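Local atomic coordinates of polyphosphate kinase (Porphyromonas gingivalis, PDB entry 2O8R), a protein that probably catalyses the reversible transfer of the terminal phosphate of ATP to a growing polyphosphate chain, with magnesium as cofactor. Residues Ser19-Val24 / Ser46-Glu51; Arg23-Ala28 / Lys40-Phe45; Lys542-Gln547 / Met593-Ser598. The protein carries 3 engineered substitutions. All blocks are in the same frame, centred on the assembly; numbering follows the deposited sequence.

How the contacts relate
Contacts 1 and 2 are successive levels of one antiparallel helix pair, helix 13-29 against helix 35-63, within the N-terminal domain. Their centres lie about 7 Å apart, they share Arg23 and Val24, and contact 2 lies nearer the connecting turn. Contact 3 comes much later, in the second C-terminal domain of the phospholipase D clan, where strand 538-543 meets the segment around strand 595-596. Its centre is about 14 Å from that of contact 1 and about 16 Å from that of contact 2, which it touches where Phe41 packs on Met593. Contacts 1 and 3 hold Asn48 and His597, both predicted ATP ligands, so the helical pair and the C-terminal domain probably border one nucleotide site.

Contact 1: Ser19-Val24 / Ser46-Glu51; sequences SFNERV and SSNLEE. With SO4 (sulfate ion), chain D.
Asn21 and Asn48 join side chains across an antiparallel helix pair of the N-terminal domain, helix 13-29 against helix 35-63. ND2 of Asn48 donates to OD1 of Asn21 at 2.9 Å, and the bond is nearly straight, 168° at the hydrogen. CG of Asn48 stands anti to the carbonyl carbon (chi1 -62°), which directs the amide towards Asn21. The acceptor lies in the amide plane of Asn48, whereas the donor is tilted 23° from the carbonyl plane of Asn21; the two amide planes also stand at an angle to each other. The axes of the two short segments approach no closer than 10.4 Å, and a pair of polar side chains spans much of that gap.

Few other atoms of the two segments meet around this bond. CE2 of Phe20 comes within 4.1 Å of ND2 of Asn48, obliquely to the ring, and CG2 of Val24 approaches the same nitrogen. ND2 of Asn21 also comes near CB of Leu49. A second bond fixes the rotation of the Asn21 amide: its ND2 is hydrogen-bonded to the backbone O of Phe45, one turn back on the partner helix.

Asn48 is a predicted ATP ligand, and Phe20 also touches Arg570, another predicted one, so the bond probably orients Asn48 at the border of the nucleotide site. Farther out, Ser46 turns away from helix 13-29, and its OG donates to O1 of a sulfate ion at 2.7 Å.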
loop_
_atom_site.group_PDB
_atom_site.type_symbol
_atom_site.label_atom_id
_atom_site.label_comp_id
_atom_site.label_asym_id
_atom_site.label_seq_id
_atom_site.Cartn_x
_atom_site.Cartn_y
_atom_site.Cartn_z
ATOM N N SER A 19 -21.668 13.900 -20.898
ATOM C CA SER A 19 -21.051 14.316 -22.147
ATOM C C SER A 19 -19.538 14.129 -22.098
ATOM O O SER A 19 -18.915 13.703 -23.075
ATOM C CB SER A 19 -21.392 15.785 -22.412
ATOM O OG SER A 19 -20.921 16.199 -23.673
ATOM N N PHE A 20 -18.960 14.458 -20.946
ATOM C CA PHE A 20 -17.532 14.305 -20.710
ATOM C C PHE A 20 -17.147 12.831 -20.765
ATOM O O PHE A 20 -16.164 12.465 -21.411
ATOM C CB PHE A 20 -17.158 14.953 -19.373
ATOM C CG PHE A 20 -15.944 14.376 -18.722
ATOM C CD1 PHE A 20 -14.679 14.583 -19.264
ATOM C CD2 PHE A 20 -16.060 13.651 -17.536
ATOM C CE1 PHE A 20 -13.548 14.056 -18.656
ATOM C CE2 PHE A 20 -14.938 13.114 -16.914
ATOM C CZ PHE A 20 -13.678 13.318 -17.472
ATOM N N ASN A 21 -17.934 11.977 -20.128
ATOM C CA ASN A 21 -17.596 10.567 -20.139
ATOM C C ASN A 21 -17.813 9.937 -21.509
ATOM O O ASN A 21 -17.118 8.987 -21.865
ATOM C CB ASN A 21 -18.278 9.787 -19.018
ATOM C CG ASN A 21 -17.315 8.861 -18.289
ATOM O OD1 ASN A 21 -16.111 9.125 -18.205
ATOM N ND2 ASN A 21 -17.840 7.769 -17.759
ATOM N N GLU A 22 -18.738 10.495 -22.290
ATOM C CA GLU A 22 -18.863 10.139 -23.708
ATOM C C GLU A 22 -17.545 10.395 -24.464
ATOM O O GLU A 22 -17.096 9.556 -25.244
ATOM C CB GLU A 22 -20.003 10.922 -24.354
ATOM C CG GLU A 22 -20.074 10.829 -25.875
ATOM C CD GLU A 22 -21.293 10.067 -26.399
ATOM O OE1 GLU A 22 -21.520 10.121 -27.629
ATOM O OE2 GLU A 22 -22.023 9.423 -25.603
ATOM N N ARG A 23 -16.918 11.542 -24.217
ATOM C CA ARG A 23 -15.648 11.868 -24.855
ATOM C C ARG A 23 -14.504 10.933 -24.414
ATOM O O ARG A 23 -13.568 10.672 -25.183
ATOM C CB ARG A 23 -15.297 13.327 -24.596
ATOM C CG ARG A 23 -13.923 13.740 -25.083
ATOM C CD ARG A 23 -13.811 13.632 -26.589
ATOM N NE ARG A 23 -12.460 13.950 -27.032
ATOM C CZ ARG A 23 -11.543 13.045 -27.358
ATOM N NH1 ARG A 23 -11.831 11.757 -27.286
ATOM N NH2 ARG A 23 -10.340 13.431 -27.764
ATOM N N VAL A 24 -14.583 10.433 -23.181
ATOM C CA VAL A 24 -13.622 9.441 -22.689
ATOM C C VAL A 24 -13.827 8.124 -23.447
ATOM O O VAL A 24 -12.873 7.520 -23.944
ATOM C CB VAL A 24 -13.743 9.231 -21.159
ATOM C CG1 VAL A 24 -12.767 8.174 -20.680
ATOM C CG2 VAL A 24 -13.470 10.527 -20.433
ATOM N N SER A 46 -15.144 3.452 -17.192
ATOM C CA SER A 46 -15.828 2.599 -16.248
ATOM C C SER A 46 -15.668 3.125 -14.829
ATOM O O SER A 46 -16.656 3.193 -14.091
ATOM C CB SER A 46 -15.305 1.169 -16.339
ATOM O OG SER A 46 -15.539 0.618 -17.619
ATOM N N SER A 47 -14.439 3.498 -14.453
ATOM C CA SER A 47 -14.186 4.018 -13.091
ATOM C C SER A 47 -14.861 5.361 -12.813
ATOM O O SER A 47 -15.310 5.606 -11.692
ATOM C CB SER A 47 -12.687 4.106 -12.769
ATOM O OG SER A 47 -11.945 4.457 -13.915
ATOM N N ASN A 48 -14.926 6.220 -13.833
ATOM C CA ASN A 48 -15.651 7.488 -13.737
ATOM C C ASN A 48 -17.132 7.290 -13.509
ATOM O O ASN A 48 -17.723 7.993 -12.711
ATOM C CB ASN A 48 -15.478 8.334 -14.997
ATOM C CG ASN A 48 -14.057 8.725 -15.237
ATOM O OD1 ASN A 48 -13.206 8.627 -14.343
ATOM N ND2 ASN A 48 -13.777 9.168 -16.452
ATOM N N LEU A 49 -17.726 6.342 -14.230
ATOM C CA LEU A 49 -19.149 6.070 -14.118
ATOM C C LEU A 49 -19.456 5.389 -12.785
ATOM O O LEU A 49 -20.578 5.435 -12.285
ATOM C CB LEU A 49 -19.614 5.213 -15.286
ATOM C CG LEU A 49 -21.120 5.005 -15.416
ATOM C CD1 LEU A 49 -21.828 6.351 -15.462
ATOM C CD2 LEU A 49 -21.456 4.166 -16.639
ATOM N N GLU A 50 -18.443 4.773 -12.195
ATOM C CA GLU A 50 -18.611 4.173 -10.886
ATOM C C GLU A 50 -18.712 5.279 -9.845
ATOM O O GLU A 50 -19.572 5.237 -8.970
ATOM C CB GLU A 50 -17.452 3.227 -10.587
ATOM C CG GLU A 50 -17.539 2.514 -9.250
ATOM C CD GLU A 50 -18.679 1.515 -9.172
ATOM O OE1 GLU A 50 -18.851 0.697 -10.104
ATOM O OE2 GLU A 50 -19.400 1.546 -8.159
ATOM N N GLU A 51 -17.840 6.275 -9.973
ATOM C CA GLU A 51 -17.794 7.428 -9.077
ATOM C C GLU A 51 -19.071 8.264 -9.182
ATOM O O GLU A 51 -19.674 8.616 -8.171
ATOM C CB GLU A 51 -16.555 8.275 -9.396
ATOM C CG GLU A 51 -16.375 9.528 -8.549
ATOM C CD GLU A 51 -15.830 9.247 -7.156
ATOM O OE1 GLU A 51 -15.286 8.146 -6.919
ATOM O OE2 GLU A 51 -15.939 10.141 -6.291
HETATM S S SO4 D . -19.015 -1.071 -18.007
HETATM O O1 SO4 D . -17.890 -0.270 -18.477
HETATM O O2 SO4 D . -19.531 -1.878 -19.109
HETATM O O3 SO4 D . -18.587 -1.952 -16.911
HETATM O O4 SO4 D . -20.073 -0.164 -17.565
#

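Contact 2: Arg23-Ala28 / Lys40-Phe45; sequences RVLMEA and KFLSIF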
loop_
_atom_site.group_PDB
_atom_site.type_symbol
_atom_site.label_atom_id
_atom_site.label_comp_id
_atom_site.label_asym_id
_atom_site.label_seq_id
_atom_site.Cartn_x
_atom_site.Cartn_y
_atom_site.Cartn_z
ATOM N N ARG A 23 -16.918 11.542 -24.217
ATOM C CA ARG A 23 -15.648 11.868 -24.855
ATOM C C ARG A 23 -14.504 10.933 -24.414
ATOM O O ARG A 23 -13.568 10.672 -25.183
ATOM C CB ARG A 23 -15.297 13.327 -24.596
ATOM C CG ARG A 23 -13.923 13.740 -25.083
ATOM C CD ARG A 23 -13.811 13.632 -26.589
ATOM N NE ARG A 23 -12.460 13.950 -27.032
ATOM C CZ ARG A 23 -11.543 13.045 -27.358
ATOM N NH1 ARG A 23 -11.831 11.757 -27.286
ATOM N NH2 ARG A 23 -10.340 13.431 -27.764
ATOM N N VAL A 24 -14.583 10.433 -23.181
ATOM C CA VAL A 24 -13.622 9.441 -22.689
ATOM C C VAL A 24 -13.827 8.124 -23.447
ATOM O O VAL A 24 -12.873 7.520 -23.944
ATOM C CB VAL A 24 -13.743 9.231 -21.159
ATOM C CG1 VAL A 24 -12.767 8.174 -20.680
ATOM C CG2 VAL A 24 -13.470 10.527 -20.433
ATOM N N LEU A 25 -15.085 7.708 -23.561
ATOM C CA LEU A 25 -15.456 6.553 -24.372
ATOM C C LEU A 25 -14.982 6.692 -25.819
ATOM O O LEU A 25 -14.623 5.708 -26.453
ATOM C CB LEU A 25 -16.970 6.327 -24.327
ATOM C CG LEU A 25 -17.504 5.004 -24.883
ATOM C CD1 LEU A 25 -16.600 3.849 -24.521
ATOM C CD2 LEU A 25 -18.896 4.745 -24.363
HETATM N N MSE A 26 -14.979 7.916 -26.337
HETATM C CA MSE A 26 -14.505 8.156 -27.694
HETATM C C MSE A 26 -13.011 7.901 -27.885
HETATM O O MSE A 26 -12.617 7.378 -28.935
HETATM C CB MSE A 26 -14.872 9.552 -28.154
HETATM C CG MSE A 26 -16.317 9.649 -28.562
HETATM SE SE MSE A 26 -16.985 11.477 -28.567
HETATM C CE MSE A 26 -18.637 11.128 -29.573
ATOM N N GLU A 27 -12.187 8.251 -26.891
ATOM C CA GLU A 27 -10.760 7.957 -26.977
ATOM C C GLU A 27 -10.580 6.483 -27.226
ATOM O O GLU A 27 -9.731 6.089 -28.024
ATOM C CB GLU A 27 -10.004 8.353 -25.722
ATOM C CG GLU A 27 -9.648 9.820 -25.655
ATOM C CD GLU A 27 -8.509 10.187 -26.576
ATOM O OE1 GLU A 27 -7.607 9.358 -26.751
ATOM O OE2 GLU A 27 -8.505 11.309 -27.117
ATOM N N ALA A 28 -11.409 5.678 -26.567
ATOM C CA ALA A 28 -11.379 4.238 -26.760
ATOM C C ALA A 28 -11.709 3.830 -28.199
ATOM O O ALA A 28 -11.142 2.869 -28.710
ATOM C CB ALA A 28 -12.303 3.575 -25.795
ATOM N N LYS A 40 -6.942 1.510 -21.750
ATOM C CA LYS A 40 -6.857 2.417 -20.599
ATOM C C LYS A 40 -8.076 3.320 -20.500
ATOM O O LYS A 40 -8.630 3.486 -19.417
ATOM C CB LYS A 40 -5.595 3.280 -20.658
ATOM C CG LYS A 40 -4.523 2.940 -19.625
ATOM C CD LYS A 40 -4.045 1.498 -19.711
ATOM C CE LYS A 40 -3.520 1.049 -18.363
ATOM N NZ LYS A 40 -3.268 -0.410 -18.360
ATOM N N PHE A 41 -8.505 3.885 -21.625
ATOM C CA PHE A 41 -9.640 4.797 -21.608
ATOM C C PHE A 41 -10.992 4.117 -21.366
ATOM O O PHE A 41 -11.896 4.710 -20.778
ATOM C CB PHE A 41 -9.639 5.702 -22.845
ATOM C CG PHE A 41 -8.840 6.934 -22.646
ATOM C CD1 PHE A 41 -7.469 6.908 -22.798
ATOM C CD2 PHE A 41 -9.443 8.102 -22.216
ATOM C CE1 PHE A 41 -6.709 8.036 -22.569
ATOM C CE2 PHE A 41 -8.690 9.226 -21.985
ATOM C CZ PHE A 41 -7.310 9.187 -22.156
ATOM N N LEU A 42 -11.108 2.870 -21.797
ATOM C CA LEU A 42 -12.273 2.063 -21.489
ATOM C C LEU A 42 -12.344 1.934 -19.965
ATOM O O LEU A 42 -13.364 2.236 -19.351
ATOM C CB LEU A 42 -12.137 0.693 -22.158
ATOM C CG LEU A 42 -13.219 0.091 -23.057
ATOM C CD1 LEU A 42 -13.935 1.142 -23.891
ATOM C CD2 LEU A 42 -12.647 -1.048 -23.946
ATOM N N SER A 43 -11.236 1.520 -19.362
ATOM C CA SER A 43 -11.146 1.376 -17.912
ATOM C C SER A 43 -11.514 2.674 -17.172
ATOM O O SER A 43 -12.327 2.660 -16.243
ATOM C CB SER A 43 -9.739 0.892 -17.534
ATOM O OG SER A 43 -9.265 1.518 -16.357
ATOM N N ILE A 44 -10.925 3.786 -17.613
ATOM C CA ILE A 44 -11.189 5.111 -17.054
ATOM C C ILE A 44 -12.674 5.434 -17.102
ATOM O O ILE A 44 -13.254 5.829 -16.086
ATOM C CB ILE A 44 -10.398 6.228 -17.775
ATOM C CG1 ILE A 44 -8.902 6.106 -17.466
ATOM C CG2 ILE A 44 -10.917 7.601 -17.361
ATOM C CD1 ILE A 44 -7.999 6.992 -18.333
ATOM N N PHE A 45 -13.281 5.233 -18.273
ATOM C CA PHE A 45 -14.715 5.460 -18.459
ATOM C C PHE A 45 -15.533 4.701 -17.423
ATOM O O PHE A 45 -16.490 5.237 -16.855
ATOM C CB PHE A 45 -15.145 5.041 -19.863
ATOM C CG PHE A 45 -16.631 5.031 -20.065
ATOM C CD1 PHE A 45 -17.280 6.148 -20.552
ATOM C CD2 PHE A 45 -17.380 3.894 -19.785
ATOM C CE1 PHE A 45 -18.648 6.143 -20.746
ATOM C CE2 PHE A 45 -18.741 3.879 -19.983
ATOM C CZ PHE A 45 -19.384 5.001 -20.461
#
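Val24 sends CG1 anti to its backbone N (chi1 178°), straight into the partner helix, while Phe45 carries its ring on a similar torsion (chi1 171°) back towards Leu25. These groups mesh in an antiparallel helical hairpin, helix 13-29 followed by helix 35-63, whose short segments approach to 7.8 Å between axes with a crossing angle of -157°. The interface is apolar, with no hydrogen bond passing between the two segments.

CG1 of Val24 makes several of the contacts. It meets the edge of the Phe41 ring near its plane, 3.7 Å from CD2, and also rests on CG2 of Ile44 and CB of Phe45. The Phe41 ring is held on two sides: CB of Glu27 makes a CH-pi contact over one face, 3.9 Å from the ring centroid, and CD1 of Ile44, from its own helix, lies over the centre of the opposite face. A second CH-pi contact joins Leu25 to Phe45, with CD2 over the ring and offset toward its rim.

Glu27 divides its roles. Its CB and CG lie along Phe41, but the chain then bends at chi2 and carries the carboxylate to the guanidinium of Arg23, one turn earlier. NH2 of Arg23 reaches the anti lone pair of Glu27 OE2 at 2.9 Å, and Lys655 forms a salt bridge with OE1; the carboxylate is thereby engaged through both oxygens and tied to the C-terminal part of the chain. Helix 83-112 borders the pair beside Leu25 and Phe45, through Leu97, Tyr98 and Gln94. Towards the connecting turn, the helices close up where CB of Ala28 lies 3.5 Å from CD1 of Leu42.

Contact 3: Lys542-Gln547 / Met593-Ser598; sequences KMNGLQ and MYLEHS. With SO4 (sulfate ion), chain F.
Lys542 and Glu596 form the salt bridge of this contact, NZ to OE1 at 2.9 Å, in the second C-terminal domain, which belongs to the phospholipase D clan. Strand 538-543, inside the domain's mixed sheet, delivers the lysine from its C-terminal end. The lysine chain is extended until it bends at chi4 (77°), turning NZ to the anti side of OE1, 27° out of the carboxylate plane. Gln649 clamps the pair by accepting from Lys542 NZ through OE1 and donating to Glu596 OE1 through NE2. Gln679 binds the other carboxylate oxygen, so both charged groups have further polar partners, which would be expected to offset the cost of burying them.

Beyond the strand end, the end of the Asn544 side chain sits over one face of the His597 ring, toward its rim, the planes 48° apart, and its amide group faces the backbone of Glu596 and His597. The backbone N of Asn544 is held by Asp617. The CB bond of His597, a predicted ATP ligand, points away from 542-547, yet its ring meets Asn544. Its ND1 is hydrogen-bonded to OD1 of Asp476, which probably steadies the ring, and NE2 donates to O1 of a sulfate ion at 2.7 Å. Arg599 binds the same sulfate. An anion held at this histidine is consistent with a phosphate-binding position, and Tyr474, also a predicted ATP ligand, packs its ring against His597.

Apolar packing is slight. CE of Lys542 rests 3.9 Å from CB of Ser598, whose OG is hydrogen-bonded to OG1 of Thr477.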
loop_
_atom_site.group_PDB
_atom_site.type_symbol
_atom_site.label_atom_id
_atom_site.label_comp_id
_atom_site.label_asym_id
_atom_site.label_seq_id
_atom_site.Cartn_x
_atom_site.Cartn_y
_atom_site.Cartn_z
ATOM N N LYS A 542 -9.168 28.516 -19.270
ATOM C CA LYS A 542 -9.043 27.060 -19.232
ATOM C C LYS A 542 -9.262 26.519 -17.834
ATOM O O LYS A 542 -8.601 26.948 -16.896
ATOM C CB LYS A 542 -7.674 26.628 -19.712
ATOM C CG LYS A 542 -7.408 25.140 -19.559
ATOM C CD LYS A 542 -5.989 24.788 -19.997
ATOM C CE LYS A 542 -5.733 23.337 -19.813
ATOM N NZ LYS A 542 -6.396 22.653 -20.922
HETATM N N MSE A 543 -10.190 25.577 -17.704
HETATM C CA MSE A 543 -10.419 24.921 -16.430
HETATM C C MSE A 543 -11.045 23.528 -16.558
HETATM O O MSE A 543 -11.433 23.097 -17.642
HETATM C CB MSE A 543 -11.282 25.792 -15.560
HETATM C CG MSE A 543 -12.668 26.010 -16.102
HETATM SE SE MSE A 543 -13.375 27.681 -15.403
HETATM C CE MSE A 543 -11.910 28.162 -14.173
ATOM N N ASN A 544 -11.111 22.822 -15.438
ATOM C CA ASN A 544 -11.649 21.482 -15.422
ATOM C C ASN A 544 -13.158 21.564 -15.462
ATOM O O ASN A 544 -13.814 20.727 -16.075
ATOM C CB ASN A 544 -11.180 20.701 -14.186
ATOM C CG ASN A 544 -9.689 20.397 -14.206
ATOM O OD1 ASN A 544 -8.907 21.027 -13.497
ATOM N ND2 ASN A 544 -9.291 19.423 -15.013
ATOM N N GLY A 545 -13.708 22.596 -14.833
ATOM C CA GLY A 545 -15.155 22.735 -14.754
ATOM C C GLY A 545 -15.673 24.153 -14.710
ATOM O O GLY A 545 -15.085 25.019 -14.065
ATOM N N LEU A 546 -16.786 24.373 -15.411
ATOM C CA LEU A 546 -17.546 25.613 -15.363
ATOM C C LEU A 546 -19.028 25.307 -15.122
ATOM O O LEU A 546 -19.701 24.665 -15.936
ATOM C CB LEU A 546 -17.365 26.408 -16.654
ATOM C CG LEU A 546 -18.158 27.710 -16.715
ATOM C CD1 LEU A 546 -17.796 28.593 -15.550
ATOM C CD2 LEU A 546 -17.918 28.420 -18.037
ATOM N N GLN A 547 -19.538 25.779 -13.997
ATOM C CA GLN A 547 -20.856 25.375 -13.565
ATOM C C GLN A 547 -21.560 26.501 -12.801
ATOM O O GLN A 547 -22.787 26.505 -12.695
ATOM C CB GLN A 547 -20.713 24.101 -12.714
ATOM C CG GLN A 547 -21.994 23.438 -12.254
ATOM C CD GLN A 547 -22.451 23.925 -10.898
ATOM O OE1 GLN A 547 -21.750 24.684 -10.225
ATOM N NE2 GLN A 547 -23.635 23.490 -10.487
HETATM N N MSE A 593 -4.219 11.849 -23.620
HETATM C CA MSE A 593 -3.602 10.962 -22.634
HETATM C C MSE A 593 -3.348 11.588 -21.255
HETATM O O MSE A 593 -3.551 10.932 -20.229
HETATM C CB MSE A 593 -2.301 10.400 -23.178
HETATM C CG MSE A 593 -1.821 9.199 -22.401
HETATM SE SE MSE A 593 -0.131 8.498 -23.039
HETATM C CE MSE A 593 -0.460 6.618 -22.608
ATOM N N TYR A 594 -2.888 12.839 -21.234
ATOM C CA TYR A 594 -2.679 13.551 -19.984
ATOM C C TYR A 594 -3.978 14.187 -19.571
ATOM O O TYR A 594 -4.746 14.637 -20.414
ATOM C CB TYR A 594 -1.625 14.657 -20.114
ATOM C CG TYR A 594 -0.264 14.213 -20.586
ATOM C CD1 TYR A 594 0.242 12.962 -20.264
ATOM C CD2 TYR A 594 0.533 15.067 -21.324
ATOM C CE1 TYR A 594 1.470 12.570 -20.696
ATOM C CE2 TYR A 594 1.766 14.686 -21.750
ATOM C CZ TYR A 594 2.234 13.438 -21.443
ATOM O OH TYR A 594 3.481 13.064 -21.886
ATOM N N LEU A 595 -4.232 14.229 -18.272
ATOM C CA LEU A 595 -5.434 14.878 -17.794
ATOM C C LEU A 595 -5.177 16.384 -17.775
ATOM O O LEU A 595 -4.272 16.876 -17.087
ATOM C CB LEU A 595 -5.846 14.321 -16.434
ATOM C CG LEU A 595 -7.175 14.756 -15.823
ATOM C CD1 LEU A 595 -7.967 13.587 -15.247
ATOM C CD2 LEU A 595 -6.901 15.756 -14.754
ATOM N N GLU A 596 -5.961 17.096 -18.580
ATOM C CA GLU A 596 -5.825 18.537 -18.751
ATOM C C GLU A 596 -6.340 19.262 -17.521
ATOM O O GLU A 596 -7.514 19.606 -17.419
ATOM C CB GLU A 596 -6.579 18.981 -19.993
ATOM C CG GLU A 596 -5.925 18.561 -21.296
ATOM C CD GLU A 596 -4.625 19.302 -21.577
ATOM O OE1 GLU A 596 -4.478 20.464 -21.152
ATOM O OE2 GLU A 596 -3.743 18.720 -22.227
ATOM N N HIS A 597 -5.440 19.505 -16.583
ATOM C CA HIS A 597 -5.883 19.827 -15.257
ATOM C C HIS A 597 -5.589 21.261 -14.908
ATOM O O HIS A 597 -6.077 21.762 -13.904
ATOM C CB HIS A 597 -5.232 18.867 -14.253
ATOM C CG HIS A 597 -5.771 18.991 -12.867
ATOM N ND1 HIS A 597 -5.150 19.745 -11.895
ATOM C CD2 HIS A 597 -6.883 18.478 -12.297
ATOM C CE1 HIS A 597 -5.849 19.673 -10.779
ATOM N NE2 HIS A 597 -6.904 18.908 -10.997
ATOM N N SER A 598 -4.780 21.924 -15.729
ATOM C CA SER A 598 -4.454 23.334 -15.509
ATOM C C SER A 598 -5.716 24.180 -15.411
ATOM O O SER A 598 -6.728 23.913 -16.085
ATOM C CB SER A 598 -3.582 23.879 -16.643
ATOM O OG SER A 598 -2.275 23.347 -16.588
HETATM S S SO4 F . -8.248 18.823 -7.728
HETATM O O1 SO4 F . -7.714 17.866 -8.695
HETATM O O2 SO4 F . -9.716 18.731 -7.725
HETATM O O3 SO4 F . -7.730 18.508 -6.398
HETATM O O4 SO4 F . -7.775 20.165 -8.056
#